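Local coordinates for nucleocapsid (Crimean-congo hemorrhagic fever virus, PDB 4AKL), which binds single- and double-stranded RNA, probably packages the viral genome, and probably cleaves double-stranded DNA without sequence specificity, at residues Ala317-Glu322 / Met353-Lys358; Lys346-Thr351 / Lys357-Leu362. All coordinates share one frame; numbering follows the deposited sequence. Where two conformers were deposited one is given.

Interaction 1 (Ala317-Glu322 / Met353-Lys358); sequences AGVTPE and MKWGKK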
loop_
_atom_site.group_PDB
_atom_site.type_symbol
_atom_site.label_atom_id
_atom_site.label_comp_id
_atom_site.label_asym_id
_atom_site.label_seq_id
_atom_site.Cartn_x
_atom_site.Cartn_y
_atom_site.Cartn_z
ATOM N N ALA A 317 3.857 -6.731 -17.909
ATOM C CA ALA A 317 3.139 -6.758 -19.155
ATOM C C ALA A 317 4.016 -6.478 -20.386
ATOM O O ALA A 317 3.515 -6.528 -21.484
ATOM C CB ALA A 317 1.928 -5.767 -19.134
ATOM N N GLY A 318 5.291 -6.197 -20.194
ATOM C CA GLY A 318 6.208 -5.932 -21.304
ATOM C C GLY A 318 5.987 -4.576 -21.914
ATOM O O GLY A 318 6.254 -4.405 -23.092
ATOM N N VAL A 319 5.509 -3.600 -21.123
ATOM C CA VAL A 319 5.280 -2.252 -21.628
ATOM C C VAL A 319 6.623 -1.493 -21.770
ATOM O O VAL A 319 7.496 -1.629 -20.951
ATOM C CB VAL A 319 4.309 -1.479 -20.742
ATOM C CG1 VAL A 319 4.166 -0.062 -21.224
ATOM C CG2 VAL A 319 2.931 -2.221 -20.686
ATOM N N THR A 320 6.767 -0.698 -22.823
ATOM C CA THR A 320 8.018 0.039 -23.043
ATOM C C THR A 320 7.695 1.512 -22.997
ATOM O O THR A 320 6.508 1.893 -23.035
ATOM C CB THR A 320 8.649 -0.304 -24.388
ATOM O OG1 THR A 320 7.914 0.341 -25.447
ATOM C CG2 THR A 320 8.704 -1.836 -24.609
ATOM N N PRO A 321 8.725 2.362 -22.906
ATOM C CA PRO A 321 8.457 3.786 -23.020
ATOM C C PRO A 321 7.706 4.101 -24.313
ATOM O O PRO A 321 6.863 5.003 -24.324
ATOM C CB PRO A 321 9.856 4.394 -23.018
ATOM C CG PRO A 321 10.626 3.440 -22.133
ATOM C CD PRO A 321 10.113 2.096 -22.478
ATOM N N GLU A 322 7.979 3.342 -25.382
ATOM C CA GLU A 322 7.333 3.628 -26.667
ATOM C C GLU A 322 5.871 3.159 -26.750
ATOM O O GLU A 322 5.093 3.797 -27.402
ATOM C CB GLU A 322 8.187 3.116 -27.854
ATOM C CG GLU A 322 9.513 3.910 -28.043
ATOM C CD GLU A 322 10.550 3.611 -26.936
ATOM O OE1 GLU A 322 10.587 2.451 -26.408
ATOM O OE2 GLU A 322 11.313 4.533 -26.565
ATOM N N MET A 353 -2.332 -4.779 -29.356
ATOM C CA MET A 353 -1.121 -4.526 -28.583
ATOM C C MET A 353 -0.762 -5.769 -27.804
ATOM O O MET A 353 -1.638 -6.315 -27.082
ATOM C CB MET A 353 -1.368 -3.414 -27.561
ATOM C CG MET A 353 -1.773 -2.060 -28.141
ATOM S SD MET A 353 -0.700 -1.386 -29.386
ATOM C CE MET A 353 0.881 -1.329 -28.510
ATOM N N LYS A 354 0.497 -6.235 -27.930
ATOM C CA LYS A 354 0.933 -7.449 -27.211
ATOM C C LYS A 354 0.813 -7.331 -25.694
ATOM O O LYS A 354 0.588 -8.331 -25.001
ATOM C CB LYS A 354 2.378 -7.809 -27.592
ATOM C CG LYS A 354 2.491 -8.526 -28.904
ATOM C CD LYS A 354 3.949 -8.792 -29.243
ATOM C CE LYS A 354 4.127 -9.416 -30.639
ATOM N NZ LYS A 354 5.486 -9.173 -31.206
ATOM N N TRP A 355 0.931 -6.107 -25.149
ATOM C CA TRP A 355 0.820 -5.949 -23.714
ATOM C C TRP A 355 -0.551 -6.304 -23.158
ATOM O O TRP A 355 -0.666 -6.533 -21.952
ATOM C CB TRP A 355 1.234 -4.524 -23.242
ATOM C CG TRP A 355 0.354 -3.360 -23.676
ATOM C CD1 TRP A 355 0.653 -2.470 -24.648
ATOM C CD2 TRP A 355 -0.935 -2.941 -23.125
ATOM N NE1 TRP A 355 -0.345 -1.560 -24.763
ATOM C CE2 TRP A 355 -1.332 -1.815 -23.844
ATOM C CE3 TRP A 355 -1.777 -3.430 -22.128
ATOM C CZ2 TRP A 355 -2.549 -1.152 -23.619
ATOM C CZ3 TRP A 355 -2.982 -2.751 -21.864
ATOM C CH2 TRP A 355 -3.354 -1.612 -22.625
ATOM N N GLY A 356 -1.594 -6.361 -24.022
ATOM C CA GLY A 356 -2.946 -6.598 -23.566
ATOM C C GLY A 356 -3.063 -7.921 -22.851
ATOM O O GLY A 356 -3.444 -8.000 -21.701
ATOM N N LYS A 357 -2.716 -8.968 -23.567
ATOM C CA LYS A 357 -2.863 -10.310 -23.054
ATOM C C LYS A 357 -1.920 -10.531 -21.919
ATOM O O LYS A 357 -2.282 -11.264 -20.967
ATOM C CB LYS A 357 -2.654 -11.372 -24.162
ATOM C CG LYS A 357 -3.951 -11.609 -24.981
ATOM C CD LYS A 357 -3.760 -12.571 -26.136
ATOM C CE LYS A 357 -5.018 -12.617 -27.016
ATOM N NZ LYS A 357 -5.049 -11.554 -28.032
ATOM N N LYS A 358 -0.731 -9.923 -21.988
ATOM C CA LYS A 358 0.244 -10.076 -20.903
ATOM C C LYS A 358 -0.268 -9.420 -19.635
ATOM O O LYS A 358 -0.042 -9.947 -18.599
ATOM C CB LYS A 358 1.640 -9.553 -21.292
ATOM C CG LYS A 358 2.265 -10.331 -22.406
ATOM C CD LYS A 358 3.561 -9.681 -22.818
ATOM C CE LYS A 358 4.157 -10.309 -24.051
ATOM N NZ LYS A 358 4.839 -9.231 -24.885
HETATM O O HOH W 1 4.184 -6.661 -24.391
#

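Interaction 2 (Lys346-Thr351 / Lys357-Leu362); sequences KALLST and KKLYEL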
loop_
_atom_site.group_PDB
_atom_site.type_symbol
_atom_site.label_atom_id
_atom_site.label_comp_id
_atom_site.label_asym_id
_atom_site.label_seq_id
_atom_site.Cartn_x
_atom_site.Cartn_y
_atom_site.Cartn_z
ATOM N N LYS A 346 -12.345 -8.037 -21.765
ATOM C CA LYS A 346 -12.424 -8.503 -23.139
ATOM C C LYS A 346 -11.618 -7.631 -24.099
ATOM O O LYS A 346 -11.116 -8.119 -25.149
ATOM C CB LYS A 346 -13.907 -8.582 -23.613
ATOM C CG LYS A 346 -14.815 -9.519 -22.739
ATOM C CD LYS A 346 -14.468 -11.023 -22.855
ATOM C CE LYS A 346 -15.054 -11.826 -21.650
ATOM N NZ LYS A 346 -14.623 -13.272 -21.659
ATOM N N ALA A 347 -11.505 -6.351 -23.751
ATOM C CA ALA A 347 -10.742 -5.409 -24.555
ATOM C C ALA A 347 -9.232 -5.719 -24.449
ATOM O O ALA A 347 -8.494 -5.558 -25.441
ATOM C CB ALA A 347 -11.019 -3.985 -24.116
ATOM N N LEU A 348 -8.785 -6.161 -23.265
ATOM C CA LEU A 348 -7.354 -6.605 -23.100
ATOM C C LEU A 348 -7.095 -7.849 -23.966
ATOM O O LEU A 348 -6.021 -7.946 -24.586
ATOM C CB LEU A 348 -6.994 -6.877 -21.651
ATOM C CG LEU A 348 -6.991 -5.671 -20.703
ATOM C CD1 LEU A 348 -6.812 -6.113 -19.253
ATOM C CD2 LEU A 348 -5.850 -4.693 -21.093
ATOM N N LEU A 349 -8.101 -8.756 -24.067
ATOM C CA LEU A 349 -7.954 -9.978 -24.867
ATOM C C LEU A 349 -8.087 -9.773 -26.332
ATOM O O LEU A 349 -7.654 -10.642 -27.092
ATOM C CB LEU A 349 -8.974 -11.052 -24.470
ATOM C CG LEU A 349 -8.867 -11.584 -23.072
ATOM C CD1 LEU A 349 -10.036 -12.572 -22.872
ATOM C CD2 LEU A 349 -7.478 -12.228 -22.776
ATOM N N SER A 350 -8.684 -8.665 -26.764
ATOM C CA SER A 350 -8.842 -8.418 -28.221
ATOM C C SER A 350 -7.837 -7.415 -28.739
ATOM O O SER A 350 -7.568 -7.392 -29.935
ATOM C CB SER A 350 -10.270 -7.988 -28.560
ATOM O OG SER A 350 -10.619 -6.800 -27.875
ATOM N N THR A 351 -7.244 -6.594 -27.858
ATOM C CA THR A 351 -6.387 -5.524 -28.361
ATOM C C THR A 351 -5.221 -6.092 -29.218
ATOM O O THR A 351 -4.695 -7.159 -28.908
ATOM C CB THR A 351 -5.851 -4.609 -27.261
ATOM O OG1 THR A 351 -5.086 -3.556 -27.872
ATOM C CG2 THR A 351 -4.996 -5.368 -26.287
ATOM N N LYS A 357 -2.716 -8.968 -23.567
ATOM C CA LYS A 357 -2.863 -10.310 -23.054
ATOM C C LYS A 357 -1.920 -10.531 -21.919
ATOM O O LYS A 357 -2.282 -11.264 -20.967
ATOM C CB LYS A 357 -2.654 -11.372 -24.162
ATOM C CG LYS A 357 -3.951 -11.609 -24.981
ATOM C CD LYS A 357 -3.760 -12.571 -26.136
ATOM C CE LYS A 357 -5.018 -12.617 -27.016
ATOM N NZ LYS A 357 -5.049 -11.554 -28.032
ATOM N N LYS A 358 -0.731 -9.923 -21.988
ATOM C CA LYS A 358 0.244 -10.076 -20.903
ATOM C C LYS A 358 -0.268 -9.420 -19.635
ATOM O O LYS A 358 -0.042 -9.947 -18.599
ATOM C CB LYS A 358 1.640 -9.553 -21.292
ATOM C CG LYS A 358 2.265 -10.331 -22.406
ATOM C CD LYS A 358 3.561 -9.681 -22.818
ATOM C CE LYS A 358 4.157 -10.309 -24.051
ATOM N NZ LYS A 358 4.839 -9.231 -24.885
ATOM N N LEU A 359 -0.972 -8.283 -19.731
ATOM C CA LEU A 359 -1.550 -7.668 -18.529
ATOM C C LEU A 359 -2.679 -8.583 -18.021
ATOM O O LEU A 359 -2.848 -8.767 -16.821
ATOM C CB LEU A 359 -2.128 -6.265 -18.820
ATOM C CG LEU A 359 -2.393 -5.402 -17.582
ATOM C CD1 LEU A 359 -1.059 -4.952 -16.874
ATOM C CD2 LEU A 359 -3.245 -4.181 -17.920
ATOM N N TYR A 360 -3.455 -9.148 -18.958
ATOM C CA TYR A 360 -4.600 -9.952 -18.582
ATOM C C TYR A 360 -4.141 -11.154 -17.763
ATOM O O TYR A 360 -4.781 -11.505 -16.755
ATOM C CB TYR A 360 -5.368 -10.482 -19.820
ATOM C CG TYR A 360 -6.685 -11.189 -19.488
ATOM C CD1 TYR A 360 -6.701 -12.532 -19.014
ATOM C CD2 TYR A 360 -7.892 -10.535 -19.636
ATOM C CE1 TYR A 360 -7.906 -13.176 -18.677
ATOM C CE2 TYR A 360 -9.145 -11.197 -19.319
ATOM C CZ TYR A 360 -9.141 -12.501 -18.847
ATOM O OH TYR A 360 -10.357 -13.147 -18.546
ATOM N N GLU A 361 -3.052 -11.774 -18.169
ATOM C CA GLU A 361 -2.578 -12.985 -17.489
ATOM C C GLU A 361 -2.137 -12.737 -16.045
ATOM O O GLU A 361 -2.057 -13.685 -15.259
ATOM C CB GLU A 361 -1.484 -13.650 -18.268
ATOM C CG GLU A 361 -1.031 -15.036 -17.749
ATOM C CD GLU A 361 -2.124 -16.178 -17.785
ATOM O OE1 GLU A 361 -3.360 -15.923 -17.890
ATOM O OE2 GLU A 361 -1.711 -17.335 -17.691
ATOM N N LEU A 362 -1.892 -11.486 -15.708
ATOM C CA LEU A 362 -1.608 -11.100 -14.319
ATOM C C LEU A 362 -2.852 -11.142 -13.366
ATOM O O LEU A 362 -2.708 -11.305 -12.145
ATOM C CB LEU A 362 -0.942 -9.733 -14.279
ATOM C CG LEU A 362 0.299 -9.563 -15.145
ATOM C CD1 LEU A 362 0.836 -8.124 -14.994
ATOM C CD2 LEU A 362 1.379 -10.617 -14.839
HETATM O O HOH W 2 -12.766 -12.083 -19.559
HETATM O O HOH W 3 -5.040 -8.753 -26.935
#

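Interaction 1 (Ala317-Glu322 / Met353-Lys358)
Ala317 packs against Trp355 and Lys358 in a mostly apolar, water-bridged contact between the loop that leaves helix 306-316 and the first turn of the short helix 355-360. No direct hydrogen bond joins the two segments. The carbonyl of Ala317 does much of the work: Ala317 O rests 3.5 Å from CB of Trp355 and also receives a CA-H...O contact from Trp355 CA. On the lysine side, Ala317 O lies 3.4 Å from CD of Lys358. The same oxygen accepts a hydrogen bond from water 1, Ala317 O to the water oxygen 3.0 Å, and the water in turn accepts from Lys358 NZ at 2.7 Å. The lysine thus runs its methylenes past the carbonyl, CD nearest, and a slightly bent last torsion (chi4 145°) leaves NZ beyond it, joined to the oxygen by the water. Its positive charge near the C-terminal end of helix 306-316 would be expected to suit that helix's dipole.

The loop turns away at Gly318, whose positive phi (74°) completes a Schellman motif ending helix 306-316, and Val319 is thereby carried past the tryptophan. Val319 and Trp355 run alongside each other in the same direction, with CG2 of the valine 3.8 Å from CB of Trp355 and oblique to the indole. CG of Trp355 is wedged between its own backbone N and carbonyl carbon (chi1 66°), a rotation that turns the ring away from the loop while CB stays against it. CB of Ala317 approaches CB of Trp355 at 4.3 Å.

The indole is held at its pyrrole N-H: NE1 hydrogen-bonds OG1 of Thr326. Val327 touches both Val319 and Trp355, so helix 324-336 backs the contact, while Pro321 further along the loop reaches Lys90 and Leu93 of helix 86-98.

Interaction 2 (Lys346-Thr351 / Lys357-Leu362)
Lys357 NZ donates to the carbonyl of Leu349 at 2.9 Å, meeting Leu349 O from above the carbonyl plane, 41° out of it. The same ammonium bonds to water 3, NZ to the water oxygen 3.0 Å. Water 3 also lies close to the carbonyl oxygens of Leu348 and of Thr351, just beyond the last turn. The lysine thus closes the C-terminal end of helix 341-350, where its charge would be expected to offset the partial negative charge of the carbonyls. A bend at the end of the chain brings NZ onto the oxygen.

Beside it, Leu349 lays its isobutyl group over one face of the Tyr360 ring. CD2 makes a CH-pi contact, 3.7 Å from the ring centroid and 18° off the normal, and CD1 extends toward CE2 and CZ. With CG of Tyr360 anti to its backbone nitrogen (chi1 -173°), the ring reaches across to helix 341-350. Leu348 meets the same ring at its edge through CB, then sends CD2 to Leu359 CD2 at 4.1 Å. So two consecutive helices, 341-350 and 355-360, joined by a short turn, pack directly together.

Phe363 stacks edge-to-face on Tyr360 and also touches Leu348. Leu348 also meets Phe330 of helix 324-336, while Leu359 packs on Trp313 of helix 306-316 and on Ile385 and Met388 of helix 385-392.

Interactions 1 and 2 are two contacts of one short helix, 355-360, with their centres about 10 Å apart. Along the chain the loop 317-322 comes first, then 346-351 at the end of helix 341-350, and finally the overlapping 353-358 and 357-362, which share Lys357 and Lys358. The two contacts touch: Trp355 CZ3 lies 3.5 Å from Leu348 CD2, and Ala317 CB is 3.8 Å from Leu359 CD1. Helix 355-360 therefore ties the ends of helices 306-316 and 341-350 together in continuous packing, some 24 Å from the chain's centre, within this largely helical nucleocapsid protein.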